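Local coordinates for uncharacterized oxidoreductase yvaA (Bacillus subtilis subsp. subtilis, PDB 3GFG), which catalyses the reversible, NADPH-dependent reduction of scyllo-inosose to scyllo-inositol and does not accept NADH in place of NADPH, at residues 12-17 / 39-44. Residues are numbered along the deposited sequence; the frame is centred on the assembly and turned at random.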
loop_
_atom_site.group_PDB
_atom_site.type_symbol
_atom_site.label_atom_id
_atom_site.label_comp_id
_atom_site.label_asym_id
_atom_site.label_seq_id
_atom_site.Cartn_x
_atom_site.Cartn_y
_atom_site.Cartn_z
ATOM N N VAL B 12 31.429 -33.905 21.336
ATOM C CA VAL B 12 30.806 -32.683 20.844
ATOM C C VAL B 12 31.644 -31.488 21.311
ATOM O O VAL B 12 31.511 -30.989 22.441
ATOM C CB VAL B 12 29.310 -32.600 21.273
ATOM C CG1 VAL B 12 28.702 -31.198 21.030
ATOM C CG2 VAL B 12 28.501 -33.667 20.536
ATOM N N ASP B 13 32.536 -31.063 20.425
ATOM C CA ASP B 13 33.370 -29.893 20.656
ATOM C C ASP B 13 32.589 -28.623 20.327
ATOM O O ASP B 13 31.462 -28.684 19.784
ATOM C CB ASP B 13 34.607 -29.965 19.759
ATOM C CG ASP B 13 35.474 -31.179 20.049
ATOM O OD1 ASP B 13 35.676 -31.515 21.253
ATOM O OD2 ASP B 13 35.963 -31.789 19.067
ATOM N N THR B 14 33.170 -27.476 20.650
ATOM C CA THR B 14 32.688 -26.250 20.061
ATOM C C THR B 14 32.740 -26.440 18.539
ATOM O O THR B 14 33.579 -27.176 18.032
ATOM C CB THR B 14 33.534 -25.043 20.484
ATOM O OG1 THR B 14 34.922 -25.334 20.262
ATOM C CG2 THR B 14 33.308 -24.707 21.960
ATOM N N ILE B 15 31.806 -25.831 17.824
ATOM C CA ILE B 15 31.856 -25.800 16.364
ATOM C C ILE B 15 32.924 -24.771 15.957
ATOM O O ILE B 15 32.907 -23.629 16.406
ATOM C CB ILE B 15 30.471 -25.467 15.751
ATOM C CG1 ILE B 15 29.448 -26.547 16.128
ATOM C CG2 ILE B 15 30.556 -25.338 14.245
ATOM C CD1 ILE B 15 28.085 -26.022 16.547
ATOM N N LYS B 16 33.885 -25.190 15.145
ATOM C CA LYS B 16 34.992 -24.302 14.795
ATOM C C LYS B 16 34.578 -23.445 13.613
ATOM O O LYS B 16 34.272 -23.968 12.537
ATOM C CB LYS B 16 36.279 -25.092 14.496
ATOM C CG LYS B 16 36.857 -25.893 15.654
ATOM C CD LYS B 16 36.967 -25.084 16.937
ATOM C CE LYS B 16 37.504 -25.953 18.076
ATOM N NZ LYS B 16 36.719 -27.212 18.232
ATOM N N VAL B 17 34.537 -22.133 13.841
ATOM C CA VAL B 17 33.989 -21.193 12.883
ATOM C C VAL B 17 35.076 -20.322 12.219
ATOM O O VAL B 17 35.971 -19.791 12.885
ATOM C CB VAL B 17 32.891 -20.324 13.547
ATOM C CG1 VAL B 17 32.380 -19.251 12.598
ATOM C CG2 VAL B 17 31.721 -21.193 14.025
ATOM N N GLU B 39 28.124 -23.145 21.974
ATOM C CA GLU B 39 28.231 -24.106 20.883
ATOM C C GLU B 39 29.380 -23.761 19.950
ATOM O O GLU B 39 29.976 -24.667 19.374
ATOM C CB GLU B 39 26.951 -24.144 20.059
ATOM C CG GLU B 39 25.731 -24.687 20.795
ATOM C CD GLU B 39 24.788 -23.586 21.298
ATOM O OE1 GLU B 39 25.280 -22.550 21.840
ATOM O OE2 GLU B 39 23.548 -23.769 21.141
ATOM N N TYR B 40 29.692 -22.461 19.825
ATOM C CA TYR B 40 30.641 -21.941 18.821
ATOM C C TYR B 40 32.005 -21.452 19.331
ATOM O O TYR B 40 32.141 -20.973 20.449
ATOM C CB TYR B 40 29.990 -20.804 18.023
ATOM C CG TYR B 40 28.782 -21.235 17.223
ATOM C CD1 TYR B 40 28.931 -21.886 15.990
ATOM C CD2 TYR B 40 27.498 -21.021 17.698
ATOM C CE1 TYR B 40 27.840 -22.294 15.261
ATOM C CE2 TYR B 40 26.392 -21.445 16.978
ATOM C CZ TYR B 40 26.575 -22.057 15.764
ATOM O OH TYR B 40 25.493 -22.444 15.042
ATOM N N GLN B 41 33.008 -21.543 18.468
ATOM C CA GLN B 41 34.302 -20.936 18.718
ATOM C C GLN B 41 34.751 -20.302 17.407
ATOM O O GLN B 41 34.820 -20.992 16.382
ATOM C CB GLN B 41 35.293 -22.009 19.177
ATOM C CG GLN B 41 36.623 -21.529 19.687
ATOM C CD GLN B 41 37.601 -22.679 19.858
ATOM O OE1 GLN B 41 37.260 -23.727 20.434
ATOM N NE2 GLN B 41 38.825 -22.503 19.339
ATOM N N ILE B 42 35.010 -18.990 17.425
ATOM C CA ILE B 42 35.482 -18.281 16.230
ATOM C C ILE B 42 36.984 -18.502 16.204
ATOM O O ILE B 42 37.723 -17.920 17.014
ATOM C CB ILE B 42 35.178 -16.738 16.258
ATOM C CG1 ILE B 42 33.695 -16.371 16.082
ATOM C CG2 ILE B 42 35.840 -16.049 15.091
ATOM C CD1 ILE B 42 32.704 -17.413 16.363
ATOM N N SER B 43 37.437 -19.355 15.285
ATOM C CA SER B 43 38.878 -19.652 15.139
ATOM C C SER B 43 39.627 -18.686 14.230
ATOM O O SER B 43 40.774 -18.326 14.512
ATOM C CB SER B 43 39.092 -21.073 14.627
ATOM O OG SER B 43 38.758 -22.010 15.637
ATOM N N LYS B 44 38.978 -18.287 13.136
ATOM C CA LYS B 44 39.613 -17.453 12.145
ATOM C C LYS B 44 38.660 -16.480 11.493
ATOM O O LYS B 44 37.475 -16.743 11.366
ATOM C CB LYS B 44 40.270 -18.308 11.077
ATOM C CG LYS B 44 41.606 -18.887 11.490
ATOM C CD LYS B 44 41.971 -20.088 10.643
ATOM C CE LYS B 44 43.409 -20.448 10.830
ATOM N NZ LYS B 44 43.705 -21.519 9.871
#
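Ile15 and Val17 take alternate rungs of a parallel ladder with 39-44. Ile15 N donates a hydrogen bond to Glu39 O at 2.7 Å, Ile15 O receives Gln41 N at 2.9 Å, and Val17 N reaches Gln41 O at 2.8 Å. Val17 O takes Ser43 N, also at 2.8 Å, plus a weak bond from Lys44 N. The backbone of Lys16 turns the other way, to Glu76 and Leu77 on the opposite flank of strand 15-20.

On the sheet face that carries Lys16 and Gln41, a short run of side-chain hydrogen bonds links Lys16, Thr14 and Gln41. Thr14 OG1, held between its backbone N and carbonyl carbon (chi1 51°), donates to Gln41 OE1 at 2.8 Å, tilted from the amide plane. Lys16, bent at chi2 and chi4, lays CE alongside that amide and curls NZ back to Thr14 O at 3.1 Å, coming from above the carbonyl plane; its bond to Thr14 OG1 is weak. A leucine in place of this lysine would probably leave Thr14 O without its NZ donor and the Gln41 amide less firmly flanked.

On the other face, Ile15 CD1 lies over the Tyr40 ring and Val17 CG2 meets Tyr40 CD1 at 3.5 Å. Tyr40 OH is hydrogen-bonded to Tyr315 O, within helix 312-324, which packs on this face. Helix 24-36 links the two strands in a beta-alpha-beta crossover, the opening unit of the Rossmann fold in this Gfo/Idh/MocA dehydrogenase.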